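PDB 2UVK: N-acetylneuraminate epimerase from Escherichia coli, which converts the alpha-anomer of N-acetylneuraminic acid to the beta-anomer, speeding the equilibrium between the two forms of this sialic acid. Local coordinates for residues A49-G54 with N96-L101; D65-V70 with V88-P93. All coordinates share one frame; numbering follows the deposited sequence.

Contact 1: A49-G54 with N96-L101; sequences AAFPGG and NSWVKL
With CG of Trp-98 anti to its own carbonyl carbon and CG of Phe-51 anti to its backbone N (chi1 -173°), the indole and the phenyl ring meet edge to face. The planes stand at 88°, and CD1 of Phe-51 approaches CZ3 of Trp-98 at 3.8 Å over the face of the six-membered ring, offset toward its rim. On the same face Phe-51 CA and Pro-52 CD sit above the five-membered ring as CH-pi donors, Pro-52 CD lying 4.0 Å from its centroid, so Phe-51 and Pro-52 together lie over both rings of the indole. The indole edge is fixed as well: NE1 of Trp-98 donates to Ala-49 O at 2.9 Å, reaching that carbonyl from above its plane while the oxygen stays near the ring plane. A leucine in place of Trp-98 would probably leave Ala-49 O without this donor and deprive Phe-51 and Pro-52 of the flat face they rest on. Two residues before Trp-98, Asn-96 OD1 accepts from Ala-49 N (3.0 Å) and also bonds Tyr-91 OH. The loop following strand 46-47 of one propeller blade is laid over the outermost strand, 97-100, of the next, and Trp-98 reaches Trp-33 of strand 33-37 and Leu-68 and Val-70 of strand 67-71.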
loop_
_atom_site.group_PDB
_atom_site.type_symbol
_atom_site.label_atom_id
_atom_site.label_comp_id
_atom_site.label_asym_id
_atom_site.label_seq_id
_atom_site.Cartn_x
_atom_site.Cartn_y
_atom_site.Cartn_z
ATOM N N ALA B 49 -3.522 -25.490 -20.003
ATOM C CA ALA B 49 -3.847 -24.239 -20.663
ATOM C C ALA B 49 -2.894 -23.147 -20.170
ATOM O O ALA B 49 -2.578 -23.077 -18.978
ATOM C CB ALA B 49 -5.290 -23.869 -20.392
ATOM N N ALA B 50 -2.441 -22.327 -21.099
ATOM C CA ALA B 50 -1.510 -21.245 -20.777
ATOM C C ALA B 50 -2.131 -20.217 -19.844
ATOM O O ALA B 50 -3.305 -19.900 -19.900
ATOM C CB ALA B 50 -1.034 -20.560 -22.058
ATOM N N PHE B 51 -1.289 -19.674 -18.973
ATOM C CA PHE B 51 -1.691 -18.579 -18.101
ATOM C C PHE B 51 -1.972 -17.338 -18.942
ATOM O O PHE B 51 -1.108 -16.931 -19.706
ATOM C CB PHE B 51 -0.568 -18.324 -17.091
ATOM C CG PHE B 51 -0.917 -17.326 -16.026
ATOM C CD1 PHE B 51 -1.803 -17.639 -15.018
ATOM C CD2 PHE B 51 -0.350 -16.053 -16.033
ATOM C CE1 PHE B 51 -2.111 -16.700 -14.037
ATOM C CE2 PHE B 51 -0.660 -15.145 -15.055
ATOM C CZ PHE B 51 -1.521 -15.467 -14.069
ATOM N N PRO B 52 -3.167 -16.747 -18.812
ATOM C CA PRO B 52 -3.535 -15.627 -19.647
ATOM C C PRO B 52 -3.027 -14.255 -19.202
ATOM O O PRO B 52 -3.243 -13.268 -19.910
ATOM C CB PRO B 52 -5.061 -15.654 -19.564
ATOM C CG PRO B 52 -5.349 -16.145 -18.270
ATOM C CD PRO B 52 -4.312 -17.157 -17.982
ATOM N N GLY B 53 -2.390 -14.179 -18.035
ATOM C CA GLY B 53 -1.932 -12.872 -17.505
ATOM C C GLY B 53 -0.489 -12.497 -17.807
ATOM O O GLY B 53 0.075 -11.541 -17.198
ATOM N N GLY B 54 0.130 -13.212 -18.744
ATOM C CA GLY B 54 1.518 -13.040 -19.070
ATOM C C GLY B 54 2.462 -13.691 -18.089
ATOM O O GLY B 54 2.024 -14.150 -17.027
ATOM N N ASN B 96 -9.867 -27.391 -17.657
ATOM C CA ASN B 96 -8.559 -26.923 -18.152
ATOM C C ASN B 96 -8.654 -25.506 -18.715
ATOM O O ASN B 96 -8.215 -25.232 -19.834
ATOM C CB ASN B 96 -8.005 -27.900 -19.193
ATOM C CG ASN B 96 -6.555 -27.612 -19.605
ATOM O OD1 ASN B 96 -5.729 -27.129 -18.818
ATOM N ND2 ASN B 96 -6.237 -27.940 -20.848
ATOM N N SER B 97 -9.200 -24.597 -17.898
ATOM C CA SER B 97 -9.468 -23.238 -18.348
ATOM C C SER B 97 -9.158 -22.240 -17.240
ATOM O O SER B 97 -9.424 -22.509 -16.065
ATOM C CB SER B 97 -10.939 -23.088 -18.803
ATOM O OG SER B 97 -11.845 -23.410 -17.763
ATOM N N TRP B 98 -8.662 -21.082 -17.668
ATOM C CA TRP B 98 -8.331 -19.951 -16.759
ATOM C C TRP B 98 -9.344 -18.831 -16.909
ATOM O O TRP B 98 -9.840 -18.566 -18.012
ATOM C CB TRP B 98 -6.970 -19.371 -17.121
ATOM C CG TRP B 98 -5.813 -20.219 -16.793
ATOM C CD1 TRP B 98 -5.178 -21.093 -17.622
ATOM C CD2 TRP B 98 -5.075 -20.239 -15.548
ATOM N NE1 TRP B 98 -4.119 -21.684 -16.964
ATOM C CE2 TRP B 98 -4.028 -21.168 -15.697
ATOM C CE3 TRP B 98 -5.224 -19.573 -14.323
ATOM C CZ2 TRP B 98 -3.129 -21.461 -14.669
ATOM C CZ3 TRP B 98 -4.302 -19.853 -13.297
ATOM C CH2 TRP B 98 -3.286 -20.795 -13.475
ATOM N N VAL B 99 -9.616 -18.130 -15.811
ATOM C CA VAL B 99 -10.269 -16.829 -15.870
ATOM C C VAL B 99 -9.554 -15.869 -14.931
ATOM O O VAL B 99 -9.051 -16.262 -13.896
ATOM C CB VAL B 99 -11.775 -16.900 -15.545
ATOM C CG1 VAL B 99 -12.036 -17.319 -14.109
ATOM C CG2 VAL B 99 -12.467 -15.581 -15.903
ATOM N N LYS B 100 -9.507 -14.610 -15.321
ATOM C CA LYS B 100 -9.048 -13.554 -14.412
ATOM C C LYS B 100 -10.246 -13.144 -13.588
ATOM O O LYS B 100 -11.357 -13.007 -14.112
ATOM C CB LYS B 100 -8.531 -12.369 -15.202
ATOM C CG LYS B 100 -8.034 -11.232 -14.307
ATOM C CD LYS B 100 -7.416 -10.088 -15.091
ATOM C CE LYS B 100 -7.046 -9.000 -14.128
ATOM N NZ LYS B 100 -6.592 -7.736 -14.793
ATOM N N LEU B 101 -10.061 -12.990 -12.287
ATOM C CA LEU B 101 -11.156 -12.599 -11.415
ATOM C C LEU B 101 -11.233 -11.077 -11.359
ATOM O O LEU B 101 -10.199 -10.377 -11.481
ATOM C CB LEU B 101 -10.995 -13.196 -10.007
ATOM C CG LEU B 101 -10.835 -14.717 -9.926
ATOM C CD1 LEU B 101 -10.753 -15.164 -8.472
ATOM C CD2 LEU B 101 -11.977 -15.441 -10.651
#

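Contact 2: D65-V70 with V88-P93; sequences DGNLYV and VHKYNP
Strands 67-71 and 88-92, which the segments 65-70 and 88-93 largely follow, pair as the two central, antiparallel strands of a four-stranded sheet, with strand 60-64 beyond the first and strand 97-100 beyond the second. Two hydrogen-bonded pairs set the register. Leu-68 and Tyr-91 exchange both backbone bonds, the one from Tyr-91 N to Leu-68 O being 2.7 Å long and nearly straight at 173°; Val-70 and His-89 do the same, with His-89 N giving to Val-70 O at 3.0 Å. Between them lies the non-hydrogen-bonded pair of Tyr-69 and Lys-90. Such a sheet is one blade of the kelch beta-propeller, and its faces differ. On one, Leu-68 CB packs on Tyr-91 CB at 4.0 Å, while Trp-33 of the preceding blade covers Leu-68 and Val-70. On the other, Tyr-69 and Lys-90 run side by side in the same direction, Lys-90 CD lying 3.6 Å from Tyr-69 OH. Bends at chi3 and chi4 (69° and 73°) turn the lysine's end so that NZ gives a proton to a water 2.6 Å away, which in turn donates to Asn-67 OD1 at 2.7 Å. At the end near the turn, Gly-66 O meets Pro-93 CD at 3.2 Å.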
loop_
_atom_site.group_PDB
_atom_site.type_symbol
_atom_site.label_atom_id
_atom_site.label_comp_id
_atom_site.label_asym_id
_atom_site.label_seq_id
_atom_site.Cartn_x
_atom_site.Cartn_y
_atom_site.Cartn_z
ATOM N N ASP B 65 -11.018 -25.585 -2.589
ATOM C CA ASP B 65 -12.330 -26.037 -3.073
ATOM C C ASP B 65 -12.266 -26.436 -4.546
ATOM O O ASP B 65 -13.117 -26.018 -5.348
ATOM C CB ASP B 65 -13.370 -24.929 -2.864
ATOM C CG ASP B 65 -13.652 -24.636 -1.395
ATOM O OD1 ASP B 65 -13.097 -25.309 -0.494
ATOM O OD2 ASP B 65 -14.446 -23.708 -1.140
ATOM N N GLY B 66 -11.233 -27.195 -4.918
ATOM C CA GLY B 66 -11.146 -27.745 -6.264
ATOM C C GLY B 66 -10.625 -26.860 -7.388
ATOM O O GLY B 66 -10.565 -27.281 -8.542
ATOM N N ASN B 67 -10.230 -25.626 -7.064
ATOM C CA ASN B 67 -9.753 -24.716 -8.069
ATOM C C ASN B 67 -8.423 -24.157 -7.631
ATOM O O ASN B 67 -8.143 -24.066 -6.433
ATOM C CB ASN B 67 -10.735 -23.575 -8.268
ATOM C CG ASN B 67 -12.039 -24.038 -8.857
ATOM O OD1 ASN B 67 -12.098 -24.381 -10.032
ATOM N ND2 ASN B 67 -13.091 -24.025 -8.049
ATOM N N LEU B 68 -7.627 -23.811 -8.630
ATOM C CA LEU B 68 -6.278 -23.262 -8.430
ATOM C C LEU B 68 -6.325 -21.747 -8.612
ATOM O O LEU B 68 -6.756 -21.250 -9.655
ATOM C CB LEU B 68 -5.322 -23.903 -9.427
ATOM C CG LEU B 68 -3.919 -23.306 -9.566
ATOM C CD1 LEU B 68 -3.164 -23.539 -8.281
ATOM C CD2 LEU B 68 -3.210 -23.922 -10.764
ATOM N N TYR B 69 -5.860 -21.029 -7.593
ATOM C CA TYR B 69 -5.784 -19.552 -7.618
ATOM C C TYR B 69 -4.330 -19.114 -7.700
ATOM O O TYR B 69 -3.509 -19.650 -6.993
ATOM C CB TYR B 69 -6.426 -18.958 -6.363
ATOM C CG TYR B 69 -7.898 -19.280 -6.306
ATOM C CD1 TYR B 69 -8.831 -18.439 -6.855
ATOM C CD2 TYR B 69 -8.342 -20.480 -5.760
ATOM C CE1 TYR B 69 -10.212 -18.772 -6.883
ATOM C CE2 TYR B 69 -9.706 -20.808 -5.757
ATOM C CZ TYR B 69 -10.635 -19.952 -6.305
ATOM O OH TYR B 69 -12.000 -20.286 -6.306
ATOM N N VAL B 70 -4.050 -18.137 -8.562
ATOM C CA VAL B 70 -2.702 -17.554 -8.716
ATOM C C VAL B 70 -2.792 -16.062 -8.387
ATOM O O VAL B 70 -3.688 -15.370 -8.866
ATOM C CB VAL B 70 -2.131 -17.764 -10.139
ATOM C CG1 VAL B 70 -0.793 -17.045 -10.302
ATOM C CG2 VAL B 70 -1.973 -19.264 -10.428
ATOM N N VAL B 88 -5.775 -11.692 -9.357
ATOM C CA VAL B 88 -6.032 -13.101 -9.070
ATOM C C VAL B 88 -6.600 -13.763 -10.330
ATOM O O VAL B 88 -7.508 -13.222 -10.975
ATOM C CB VAL B 88 -7.046 -13.244 -7.920
ATOM C CG1 VAL B 88 -7.224 -14.729 -7.509
ATOM C CG2 VAL B 88 -6.660 -12.374 -6.725
ATOM N N HIS B 89 -6.015 -14.901 -10.675
ATOM C CA HIS B 89 -6.537 -15.763 -11.733
ATOM C C HIS B 89 -6.982 -17.073 -11.121
ATOM O O HIS B 89 -6.424 -17.527 -10.141
ATOM C CB HIS B 89 -5.465 -16.003 -12.781
ATOM C CG HIS B 89 -5.227 -14.832 -13.685
ATOM N ND1 HIS B 89 -4.498 -13.728 -13.304
ATOM C CD2 HIS B 89 -5.595 -14.607 -14.973
ATOM C CE1 HIS B 89 -4.434 -12.871 -14.314
ATOM N NE2 HIS B 89 -5.090 -13.385 -15.342
ATOM N N LYS B 90 -8.012 -17.676 -11.721
ATOM C CA LYS B 90 -8.519 -18.972 -11.273
ATOM C C LYS B 90 -8.421 -19.983 -12.390
ATOM O O LYS B 90 -8.862 -19.714 -13.504
ATOM C CB LYS B 90 -9.976 -18.833 -10.849
ATOM C CG LYS B 90 -10.643 -20.132 -10.427
ATOM C CD LYS B 90 -12.027 -19.889 -9.857
ATOM C CE LYS B 90 -13.016 -19.433 -10.913
ATOM N NZ LYS B 90 -13.435 -20.524 -11.838
ATOM N N TYR B 91 -7.851 -21.136 -12.084
ATOM C CA TYR B 91 -7.780 -22.258 -13.035
ATOM C C TYR B 91 -8.689 -23.371 -12.555
ATOM O O TYR B 91 -8.601 -23.813 -11.411
ATOM C CB TYR B 91 -6.362 -22.780 -13.131
ATOM C CG TYR B 91 -6.207 -24.044 -13.947
ATOM C CD1 TYR B 91 -6.219 -24.013 -15.337
ATOM C CD2 TYR B 91 -6.045 -25.276 -13.318
ATOM C CE1 TYR B 91 -6.051 -25.166 -16.080
ATOM C CE2 TYR B 91 -5.898 -26.449 -14.078
ATOM C CZ TYR B 91 -5.891 -26.370 -15.436
ATOM O OH TYR B 91 -5.758 -27.510 -16.183
ATOM N N ASN B 92 -9.572 -23.797 -13.457
ATOM C CA ASN B 92 -10.492 -24.920 -13.201
ATOM C C ASN B 92 -9.915 -26.191 -13.836
ATOM O O ASN B 92 -9.818 -26.298 -15.051
ATOM C CB ASN B 92 -11.881 -24.572 -13.745
ATOM C CG ASN B 92 -12.905 -25.681 -13.525
ATOM O OD1 ASN B 92 -12.574 -26.755 -13.047
ATOM N ND2 ASN B 92 -14.160 -25.397 -13.850
ATOM N N PRO B 93 -9.440 -27.120 -13.008
ATOM C CA PRO B 93 -8.831 -28.321 -13.587
ATOM C C PRO B 93 -9.811 -29.229 -14.348
ATOM O O PRO B 93 -9.390 -29.958 -15.253
ATOM C CB PRO B 93 -8.211 -29.040 -12.386
ATOM C CG PRO B 93 -8.688 -28.338 -11.161
ATOM C CD PRO B 93 -9.418 -27.106 -11.538
HETATM O O HOH W 1 -14.143 -22.964 -11.148
HETATM O O HOH W 2 -13.211 -27.244 -10.415
HETATM O O HOH W 3 -2.929 -13.447 -10.979
#

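The two contacts show how a propeller is held both within a blade and between blades. Contact 2 is the more buried and joins neighbouring strands by regular backbone bonding; contact 1 lies at the surface, where a loop without regular structure is held by side chains, an indole and an amide, acting on its backbone. Both reach the same sheet, in which strands 88-92 and 97-100 are neighbours, bonded from Lys-90 N to Val-99 O at 2.8 Å. Aromatic packing also runs across: Phe-51 CZ lies 3.5 Å from His-89 ND1, and Trp-98 rests against Tyr-91. The side chains on one face of contact 2 thus form the floor beneath contact 1.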